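Local coordinates for uncharacterized protein (Bacteroides eggerthii DSM 20697, PDB 4ECO), which is of unknown function but carries leucine-rich repeats, an architecture that in relatives commonly serves protein binding, at residues Cys373-Gln378 / Asn394-Lys399; Glu228-Glu233 / Gln237-Asp242; Ala34-Trp39 / Asp67-Gln72. All coordinates share one frame; numbering follows the deposited sequence.

From the N terminus, contact 3 comes first: Asp-67-Gln-72 folds back on helix 27-41 and closes the 27-residue excursion between Trp-39 and Asp-67, after which the chain runs on to strand 75-77. Contact 2 follows; far more local, with three helical residues between its segments, it ties the loop leading into helix 233-238 to Gln-237 on that helix and to Lys-239 just along the chain. Contact 1 comes last and links strand 373-375 to the loop between strands 381-383 and 404-408. The three closures stand in series, neither nested nor crossed. Contacts 2 and 3 have centres about 21 Å apart; the centre of contact 1 lies about 52 Å from that of contact 2 and about 51 Å from that of contact 3.

Contact 1: residues Cys373-Gln378 / Asn394-Lys399; sequences CGFTEQ and NIFDAK
With CG anti to the carbonyl carbon (chi1 -56°), Phe-375 sends its ring across to Ile-395 and Phe-396. Phe-396 has the same kind of first torsion, chi1 -42°, and although its CB does not point at strand 373-375, the ring reaches back to meet Phe-375. The ring-to-ring approach is made by CZ of Phe-375 and CE1 of Phe-396, 3.6 Å apart. The planes are inclined by only 20°, but the centroids stand 5.5 Å apart, evidence for a strongly offset pair with little overlap.

Ile-395 meets the Phe-375 ring with two different groups. Its backbone O lies at the ring edge, close to the plane, 3.5 Å from Phe-375 CE2, an approach that sets the electropositive rim of the ring against a carbonyl oxygen. Its methyl CD1 comes to 3.9 Å from Phe-375 CZ, the two side chains crossing at about a right angle. Ile-395 also packs on its own neighbour: its CG1 sits 3.4 Å above one face of the Phe-396 ring, offset toward the rim. The three side chains thus form one apolar cluster, and a serine in place of Phe-375 would probably leave the Phe-396 ring and the Ile-395 methyl without their shared partner and open a gap between the strand and the loop.

Leu-382 of strand 381-383 touches both phenylalanine rings, and Met-404 and Ile-407 of strand 404-408 add to the packing of Phe-396, the buried member of the cluster. Backbone bonds from Gly-374 to Ile-353 and Leu-355 place strand 373-375 beside strand 354-359. Such packing of apolar side chains from successive turns, here at the margin of the interior and beside stacked parallel strands, is characteristic of a leucine-rich repeat solenoid.

Contact 2: residues Glu228-Glu233 / Gln237-Asp242; sequences ENENSE and QYKTED
The ionic part of this contact rests on Lys-239 and Glu-230. NZ of the lysine forms a salt bridge with Glu-230 OE1 at 3.3 Å, weak as a hydrogen bond, and a second weak bond from NZ goes to the backbone O of Glu-230, also at 3.3 Å. The lysine chain is extended beyond CG, while chi1 of 60° sets Glu-230 CG between its backbone N and carbonyl carbon; its carboxylate and carbonyl oxygen can therefore share one ammonium group.

Backbone bonding supplies the other link. Gln-237 N donates to Glu-233 O over 3.2 Å, an i to i+4 helical bond bent to 141° at the hydrogen.

Bonds local to each end shape the two segments. Asn-231 N meets Asn-229 OD1 from above its carbonyl plane, making an Asx turn, and Ser-232 stands at the N-cap, its side chain capping Ala-235 N in the first turn of the helix. At the other end, Gln-237 O accepts from both N and OG1 of Thr-240, the hydroxyl at 2.7 Å and in the carbonyl plane.

All four residues that touch are exposed, so solvent probably screens the long Lys-239 to Glu-230 bridge, leaving the helical hydrogen bond as the more directional tie.

Contact 3: residues Ala34-Trp39 / Asp67-Gln72; sequences ALKEIW and DMWGAQ
Lys-36 and Trp-69 meet through carbon: CB of the lysine lies 3.6 Å from CZ3 on the six-membered ring of the indole, and CG follows at 3.8 Å from the same CZ3. The approach is oblique to the ring. Lys-36 CG stands anti to its backbone N (chi1 171°), and a bend at chi2, 67°, then turns the remaining chain from the indole, so the methylene root makes the contact while the ammonium end leads off toward Asp-40, a long and weak ion pair.

One residue earlier on the helix, Leu-35 touches the backbone beside the indole. Its CD1 meets the main chain, coming to 3.9 Å from Trp-69 O and 4.5 Å from Gly-70 CA. Both helix residues direct CB toward Asp-67-Gln-72, consistent with their adjacent places on the helical face.

The next shell holds the backbone that bears the indole. Gln-72 NE2 donates to Trp-69 O at 3.0 Å with an angle of 154° at the hydrogen, arriving above the carbonyl plane, and the same nitrogen also bonds Asn-61 O. A type I turn from Met-68, present as selenomethionine, to Ala-71 is closed by Ala-71 N to Met-68 O, 3.0 Å. The ring itself is placed by the bond from Trp-69 NE1 to Lys-64 O and by Phe-62, which it meets edge-to-face; it also touches Tyr-32 of helix 27-41. Phe-62 also meets Trp-39, whose ring meets Trp-47 edge-to-face and Trp-60 with the planes near parallel.

The arrangement is that of an aromatic-rich packing between an N-terminal helix and the connection to strand 75-77, consistent with a capping region at the start of a leucine-rich repeat domain.

Contact 1: residues Cys373-Gln378 / Asn394-Lys399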
loop_
_atom_site.group_PDB
_atom_site.type_symbol
_atom_site.label_atom_id
_atom_site.label_comp_id
_atom_site.label_asym_id
_atom_site.label_seq_id
_atom_site.Cartn_x
_atom_site.Cartn_y
_atom_site.Cartn_z
ATOM N N CYS A 373 -15.040 -8.862 -6.956
ATOM C CA CYS A 373 -15.609 -7.859 -6.056
ATOM C C CYS A 373 -16.189 -6.668 -6.827
ATOM O O CYS A 373 -15.996 -6.542 -8.035
ATOM C CB CYS A 373 -14.544 -7.378 -5.077
ATOM S SG CYS A 373 -13.224 -6.417 -5.853
ATOM N N GLY A 374 -16.842 -5.777 -6.078
ATOM C CA GLY A 374 -17.339 -4.491 -6.533
ATOM C C GLY A 374 -16.416 -3.429 -5.962
ATOM O O GLY A 374 -15.420 -3.766 -5.308
ATOM N N PHE A 375 -16.714 -2.141 -6.211
ATOM C CA PHE A 375 -15.877 -1.060 -5.696
ATOM C C PHE A 375 -16.699 0.180 -5.294
ATOM O O PHE A 375 -17.679 0.520 -5.947
ATOM C CB PHE A 375 -14.804 -0.649 -6.733
ATOM C CG PHE A 375 -13.884 -1.741 -7.242
ATOM C CD1 PHE A 375 -12.731 -2.085 -6.545
ATOM C CD2 PHE A 375 -14.161 -2.409 -8.433
ATOM C CE1 PHE A 375 -11.901 -3.114 -7.004
ATOM C CE2 PHE A 375 -13.319 -3.423 -8.898
ATOM C CZ PHE A 375 -12.196 -3.765 -8.182
ATOM N N THR A 376 -16.255 0.873 -4.238
ATOM C CA THR A 376 -16.846 2.129 -3.760
ATOM C C THR A 376 -16.363 3.279 -4.673
ATOM O O THR A 376 -15.298 3.158 -5.284
ATOM C CB THR A 376 -16.489 2.384 -2.271
ATOM O OG1 THR A 376 -15.182 2.959 -2.143
ATOM C CG2 THR A 376 -16.623 1.143 -1.397
ATOM N N GLU A 377 -17.105 4.407 -4.734
ATOM C CA GLU A 377 -16.738 5.578 -5.553
ATOM C C GLU A 377 -15.506 6.309 -4.975
ATOM O O GLU A 377 -15.024 7.270 -5.579
ATOM C CB GLU A 377 -17.915 6.576 -5.669
ATOM C CG GLU A 377 -19.283 5.975 -5.983
ATOM C CD GLU A 377 -20.133 5.622 -4.772
ATOM O OE1 GLU A 377 -19.569 5.286 -3.701
ATOM O OE2 GLU A 377 -21.379 5.664 -4.909
ATOM N N GLN A 378 -14.977 5.827 -3.832
ATOM C CA GLN A 378 -13.862 6.447 -3.112
ATOM C C GLN A 378 -12.493 5.777 -3.414
ATOM O O GLN A 378 -11.479 6.217 -2.853
ATOM C CB GLN A 378 -14.116 6.419 -1.575
ATOM C CG GLN A 378 -15.569 6.617 -1.107
ATOM C CD GLN A 378 -16.272 7.804 -1.731
ATOM O OE1 GLN A 378 -15.690 8.885 -1.937
ATOM N NE2 GLN A 378 -17.550 7.610 -2.063
ATOM N N ASN A 394 -11.540 -8.541 -16.279
ATOM C CA ASN A 394 -12.716 -7.760 -16.668
ATOM C C ASN A 394 -13.683 -7.592 -15.463
ATOM O O ASN A 394 -14.785 -8.148 -15.467
ATOM C CB ASN A 394 -13.422 -8.419 -17.864
ATOM C CG ASN A 394 -14.376 -7.508 -18.585
ATOM O OD1 ASN A 394 -14.371 -6.279 -18.408
ATOM N ND2 ASN A 394 -15.193 -8.083 -19.455
ATOM N N ILE A 395 -13.263 -6.812 -14.451
ATOM C CA ILE A 395 -14.031 -6.577 -13.223
ATOM C C ILE A 395 -14.283 -5.059 -13.009
ATOM O O ILE A 395 -14.714 -4.626 -11.921
ATOM C CB ILE A 395 -13.338 -7.223 -11.967
ATOM C CG1 ILE A 395 -11.940 -6.616 -11.667
ATOM C CG2 ILE A 395 -13.300 -8.774 -12.060
ATOM C CD1 ILE A 395 -11.414 -6.955 -10.276
ATOM N N PHE A 396 -14.052 -4.271 -14.065
ATOM C CA PHE A 396 -14.199 -2.817 -14.016
ATOM C C PHE A 396 -15.144 -2.350 -15.100
ATOM O O PHE A 396 -15.630 -3.177 -15.883
ATOM C CB PHE A 396 -12.824 -2.125 -14.168
ATOM C CG PHE A 396 -11.713 -2.778 -13.388
ATOM C CD1 PHE A 396 -11.576 -2.554 -12.017
ATOM C CD2 PHE A 396 -10.808 -3.624 -14.019
ATOM C CE1 PHE A 396 -10.549 -3.171 -11.288
ATOM C CE2 PHE A 396 -9.780 -4.242 -13.295
ATOM C CZ PHE A 396 -9.654 -4.010 -11.931
ATOM N N ASP A 397 -15.436 -1.031 -15.126
ATOM C CA ASP A 397 -16.288 -0.446 -16.153
ATOM C C ASP A 397 -15.782 0.936 -16.505
ATOM O O ASP A 397 -15.743 1.818 -15.649
ATOM C CB ASP A 397 -17.766 -0.390 -15.717
ATOM C CG ASP A 397 -18.773 -0.226 -16.851
ATOM O OD1 ASP A 397 -18.350 0.087 -17.994
ATOM O OD2 ASP A 397 -19.981 -0.434 -16.604
ATOM N N ALA A 398 -15.409 1.127 -17.776
ATOM C CA ALA A 398 -14.953 2.418 -18.279
ATOM C C ALA A 398 -16.085 3.438 -18.174
ATOM O O ALA A 398 -15.829 4.627 -17.957
ATOM C CB ALA A 398 -14.480 2.279 -19.717
ATOM N N LYS A 399 -17.342 2.948 -18.255
ATOM C CA LYS A 399 -18.554 3.763 -18.205
ATOM C C LYS A 399 -18.861 4.281 -16.773
ATOM O O LYS A 399 -19.703 5.168 -16.646
ATOM C CB LYS A 399 -19.776 2.994 -18.762
ATOM C CG LYS A 399 -19.612 2.305 -20.125
ATOM C CD LYS A 399 -19.332 3.220 -21.319
ATOM C CE LYS A 399 -19.049 2.457 -22.599
ATOM N NZ LYS A 399 -17.713 1.787 -22.589
#

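Contact 2: residues Glu228-Glu233 / Gln237-Asp242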
loop_
_atom_site.group_PDB
_atom_site.type_symbol
_atom_site.label_atom_id
_atom_site.label_comp_id
_atom_site.label_asym_id
_atom_site.label_seq_id
_atom_site.Cartn_x
_atom_site.Cartn_y
_atom_site.Cartn_z
ATOM N N GLU A 228 -5.074 -15.856 34.582
ATOM C CA GLU A 228 -3.626 -15.809 34.718
ATOM C C GLU A 228 -3.274 -16.634 35.937
ATOM O O GLU A 228 -2.365 -17.456 35.896
ATOM C CB GLU A 228 -3.147 -14.358 34.805
ATOM C CG GLU A 228 -1.643 -14.197 34.751
ATOM C CD GLU A 228 -0.905 -14.462 36.048
ATOM O OE1 GLU A 228 -1.379 -14.028 37.127
ATOM O OE2 GLU A 228 0.170 -15.098 35.971
ATOM N N ASN A 229 -4.077 -16.464 36.993
ATOM C CA ASN A 229 -4.009 -17.188 38.251
ATOM C C ASN A 229 -5.443 -17.306 38.792
ATOM O O ASN A 229 -5.992 -16.334 39.315
ATOM C CB ASN A 229 -3.058 -16.475 39.219
ATOM C CG ASN A 229 -3.132 -16.918 40.662
ATOM O OD1 ASN A 229 -3.454 -18.070 40.991
ATOM N ND2 ASN A 229 -2.812 -15.991 41.559
ATOM N N GLU A 230 -6.045 -18.499 38.659
ATOM C CA GLU A 230 -7.418 -18.764 39.094
ATOM C C GLU A 230 -7.630 -18.585 40.620
ATOM O O GLU A 230 -8.785 -18.490 41.044
ATOM C CB GLU A 230 -7.870 -20.172 38.680
ATOM C CG GLU A 230 -7.043 -21.308 39.250
ATOM C CD GLU A 230 -7.639 -22.684 39.036
ATOM O OE1 GLU A 230 -8.888 -22.801 38.978
ATOM O OE2 GLU A 230 -6.851 -23.657 38.975
ATOM N N ASN A 231 -6.540 -18.496 41.425
ATOM C CA ASN A 231 -6.636 -18.324 42.880
ATOM C C ASN A 231 -6.447 -16.853 43.332
ATOM O O ASN A 231 -6.352 -16.598 44.541
ATOM C CB ASN A 231 -5.630 -19.220 43.593
ATOM C CG ASN A 231 -5.973 -20.687 43.483
ATOM O OD1 ASN A 231 -7.129 -21.120 43.667
ATOM N ND2 ASN A 231 -4.965 -21.483 43.171
ATOM N N SER A 232 -6.437 -15.896 42.376
ATOM C CA SER A 232 -6.330 -14.467 42.674
ATOM C C SER A 232 -7.670 -13.923 43.151
ATOM O O SER A 232 -8.714 -14.496 42.839
ATOM C CB SER A 232 -5.849 -13.689 41.449
ATOM O OG SER A 232 -6.783 -13.676 40.383
ATOM N N GLU A 233 -7.643 -12.789 43.874
ATOM C CA GLU A 233 -8.851 -12.138 44.396
ATOM C C GLU A 233 -9.789 -11.766 43.247
ATOM O O GLU A 233 -11.005 -11.943 43.359
ATOM C CB GLU A 233 -8.493 -10.896 45.242
ATOM C CG GLU A 233 -8.342 -11.189 46.739
ATOM C CD GLU A 233 -8.235 -9.994 47.676
ATOM O OE1 GLU A 233 -8.614 -8.869 47.270
ATOM O OE2 GLU A 233 -7.807 -10.192 48.837
ATOM N N GLN A 237 -13.451 -13.525 42.094
ATOM C CA GLN A 237 -14.623 -12.651 42.017
ATOM C C GLN A 237 -15.322 -12.817 40.666
ATOM O O GLN A 237 -16.523 -13.109 40.650
ATOM C CB GLN A 237 -14.240 -11.174 42.251
ATOM C CG GLN A 237 -15.441 -10.219 42.344
ATOM C CD GLN A 237 -15.087 -8.749 42.293
ATOM O OE1 GLN A 237 -14.000 -8.302 42.699
ATOM N NE2 GLN A 237 -16.017 -7.953 41.788
ATOM N N TYR A 238 -14.556 -12.644 39.549
ATOM C CA TYR A 238 -15.008 -12.668 38.147
ATOM C C TYR A 238 -15.508 -14.045 37.722
ATOM O O TYR A 238 -16.292 -14.130 36.768
ATOM C CB TYR A 238 -13.898 -12.215 37.192
ATOM C CG TYR A 238 -13.201 -10.899 37.500
ATOM C CD1 TYR A 238 -13.727 -10.002 38.429
ATOM C CD2 TYR A 238 -12.023 -10.548 36.851
ATOM C CE1 TYR A 238 -13.063 -8.818 38.745
ATOM C CE2 TYR A 238 -11.350 -9.364 37.156
ATOM C CZ TYR A 238 -11.888 -8.488 38.084
ATOM O OH TYR A 238 -11.238 -7.310 38.368
ATOM N N LYS A 239 -15.097 -15.117 38.456
ATOM C CA LYS A 239 -15.556 -16.501 38.261
ATOM C C LYS A 239 -17.061 -16.608 38.409
ATOM O O LYS A 239 -17.672 -17.455 37.757
ATOM C CB LYS A 239 -14.880 -17.461 39.265
ATOM C CG LYS A 239 -13.707 -18.239 38.675
ATOM C CD LYS A 239 -12.999 -19.079 39.726
ATOM C CE LYS A 239 -11.787 -19.791 39.169
ATOM N NZ LYS A 239 -11.117 -20.634 40.192
ATOM N N THR A 240 -17.651 -15.754 39.258
ATOM C CA THR A 240 -19.081 -15.747 39.576
ATOM C C THR A 240 -19.826 -14.681 38.758
ATOM O O THR A 240 -21.028 -14.465 38.986
ATOM C CB THR A 240 -19.282 -15.486 41.100
ATOM O OG1 THR A 240 -18.886 -14.154 41.422
ATOM C CG2 THR A 240 -18.537 -16.477 41.991
ATOM N N GLU A 241 -19.120 -14.011 37.821
ATOM C CA GLU A 241 -19.708 -12.897 37.092
ATOM C C GLU A 241 -20.277 -13.257 35.715
ATOM O O GLU A 241 -20.996 -12.416 35.162
ATOM C CB GLU A 241 -18.696 -11.759 36.945
ATOM C CG GLU A 241 -18.658 -10.939 38.221
ATOM C CD GLU A 241 -17.755 -9.728 38.272
ATOM O OE1 GLU A 241 -17.500 -9.116 37.209
ATOM O OE2 GLU A 241 -17.358 -9.353 39.397
ATOM N N ASP A 242 -20.020 -14.491 35.184
ATOM C CA ASP A 242 -20.533 -14.962 33.873
ATOM C C ASP A 242 -20.161 -13.925 32.778
ATOM O O ASP A 242 -21.016 -13.225 32.211
ATOM C CB ASP A 242 -22.065 -15.261 33.917
ATOM C CG ASP A 242 -22.694 -15.745 32.612
ATOM O OD1 ASP A 242 -21.961 -16.336 31.777
ATOM O OD2 ASP A 242 -23.921 -15.535 32.424
#

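Contact 3: residues Ala34-Trp39 / Asp67-Gln72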
loop_
_atom_site.group_PDB
_atom_site.type_symbol
_atom_site.label_atom_id
_atom_site.label_comp_id
_atom_site.label_asym_id
_atom_site.label_seq_id
_atom_site.Cartn_x
_atom_site.Cartn_y
_atom_site.Cartn_z
ATOM N N ALA A 34 -4.616 -2.132 40.519
ATOM C CA ALA A 34 -4.590 -2.996 39.339
ATOM C C ALA A 34 -3.416 -2.595 38.438
ATOM O O ALA A 34 -2.629 -3.469 38.049
ATOM C CB ALA A 34 -5.906 -2.923 38.583
ATOM N N LEU A 35 -3.236 -1.272 38.175
ATOM C CA LEU A 35 -2.109 -0.766 37.384
ATOM C C LEU A 35 -0.775 -1.228 37.945
ATOM O O LEU A 35 0.050 -1.741 37.189
ATOM C CB LEU A 35 -2.102 0.768 37.308
ATOM C CG LEU A 35 -3.085 1.426 36.354
ATOM C CD1 LEU A 35 -2.892 2.923 36.363
ATOM C CD2 LEU A 35 -2.938 0.892 34.943
ATOM N N LYS A 36 -0.579 -1.079 39.272
ATOM C CA LYS A 36 0.651 -1.475 39.960
ATOM C C LYS A 36 0.841 -3.019 39.885
ATOM O O LYS A 36 1.956 -3.495 39.630
ATOM C CB LYS A 36 0.623 -0.966 41.412
ATOM C CG LYS A 36 1.728 -1.469 42.338
ATOM C CD LYS A 36 3.141 -1.018 42.022
ATOM C CE LYS A 36 4.054 -1.663 43.038
ATOM N NZ LYS A 36 5.481 -1.388 42.755
ATOM N N GLU A 37 -0.252 -3.777 40.031
ATOM C CA GLU A 37 -0.183 -5.230 39.967
ATOM C C GLU A 37 0.192 -5.684 38.522
ATOM O O GLU A 37 0.991 -6.610 38.351
ATOM C CB GLU A 37 -1.507 -5.838 40.443
ATOM C CG GLU A 37 -1.354 -7.264 40.943
ATOM C CD GLU A 37 -2.486 -7.769 41.815
ATOM O OE1 GLU A 37 -2.916 -7.026 42.731
ATOM O OE2 GLU A 37 -2.903 -8.936 41.614
ATOM N N ILE A 38 -0.339 -4.980 37.502
ATOM C CA ILE A 38 -0.041 -5.223 36.086
ATOM C C ILE A 38 1.461 -4.937 35.849
ATOM O O ILE A 38 2.155 -5.773 35.277
ATOM C CB ILE A 38 -0.979 -4.369 35.181
ATOM C CG1 ILE A 38 -2.370 -5.028 35.123
ATOM C CG2 ILE A 38 -0.393 -4.158 33.757
ATOM C CD1 ILE A 38 -3.512 -4.095 34.734
ATOM N N TRP A 39 1.944 -3.777 36.318
ATOM C CA TRP A 39 3.342 -3.337 36.236
ATOM C C TRP A 39 4.257 -4.393 36.883
ATOM O O TRP A 39 5.191 -4.852 36.233
ATOM C CB TRP A 39 3.482 -1.963 36.924
ATOM C CG TRP A 39 4.803 -1.283 36.717
ATOM C CD1 TRP A 39 5.217 -0.609 35.600
ATOM C CD2 TRP A 39 5.820 -1.078 37.706
ATOM N NE1 TRP A 39 6.459 -0.048 35.815
ATOM C CE2 TRP A 39 6.835 -0.289 37.112
ATOM C CE3 TRP A 39 5.951 -1.441 39.053
ATOM C CZ2 TRP A 39 7.979 0.101 37.810
ATOM C CZ3 TRP A 39 7.116 -1.097 39.721
ATOM C CH2 TRP A 39 8.110 -0.337 39.098
ATOM N N ASP A 67 -3.305 8.130 45.268
ATOM C CA ASP A 67 -4.301 8.714 44.362
ATOM C C ASP A 67 -3.626 9.371 43.092
ATOM O O ASP A 67 -4.330 9.764 42.171
ATOM C CB ASP A 67 -5.232 9.709 45.111
ATOM C CG ASP A 67 -4.614 10.984 45.650
ATOM O OD1 ASP A 67 -3.369 11.043 45.768
ATOM O OD2 ASP A 67 -5.379 11.924 45.961
HETATM N N MSE A 68 -2.289 9.416 43.027
HETATM C CA MSE A 68 -1.532 9.984 41.904
HETATM C C MSE A 68 -1.035 8.888 40.952
HETATM O O MSE A 68 -0.457 9.181 39.896
HETATM C CB MSE A 68 -0.334 10.806 42.422
HETATM C CG MSE A 68 -0.726 12.094 43.126
HETATM SE SE MSE A 68 -1.850 13.216 41.953
HETATM C CE MSE A 68 -3.715 12.981 42.750
ATOM N N TRP A 69 -1.284 7.620 41.321
ATOM C CA TRP A 69 -0.825 6.455 40.585
ATOM C C TRP A 69 -1.457 6.352 39.186
ATOM O O TRP A 69 -0.944 5.591 38.350
ATOM C CB TRP A 69 -1.091 5.192 41.392
ATOM C CG TRP A 69 -0.161 4.960 42.563
ATOM C CD1 TRP A 69 0.652 5.872 43.185
ATOM C CD2 TRP A 69 0.009 3.728 43.270
ATOM N NE1 TRP A 69 1.336 5.273 44.215
ATOM C CE2 TRP A 69 0.968 3.954 44.286
ATOM C CE3 TRP A 69 -0.533 2.438 43.119
ATOM C CZ2 TRP A 69 1.389 2.941 45.152
ATOM C CZ3 TRP A 69 -0.130 1.440 43.987
ATOM C CH2 TRP A 69 0.829 1.691 44.980
ATOM N N GLY A 70 -2.476 7.172 38.912
ATOM C CA GLY A 70 -3.122 7.209 37.604
ATOM C C GLY A 70 -2.315 7.955 36.564
ATOM O O GLY A 70 -2.461 7.703 35.361
ATOM N N ALA A 71 -1.456 8.883 37.044
ATOM C CA ALA A 71 -0.552 9.709 36.254
ATOM C C ALA A 71 0.660 8.876 35.807
ATOM O O ALA A 71 1.657 8.749 36.521
ATOM C CB ALA A 71 -0.126 10.929 37.046
ATOM N N GLN A 72 0.527 8.278 34.617
ATOM C CA GLN A 72 1.536 7.407 34.041
ATOM C C GLN A 72 1.658 7.584 32.554
ATOM O O GLN A 72 0.633 7.669 31.868
ATOM C CB GLN A 72 1.223 5.899 34.305
ATOM C CG GLN A 72 1.037 5.456 35.767
ATOM C CD GLN A 72 2.210 5.730 36.648
ATOM O OE1 GLN A 72 3.317 6.018 36.182
ATOM N NE2 GLN A 72 1.980 5.672 37.954
#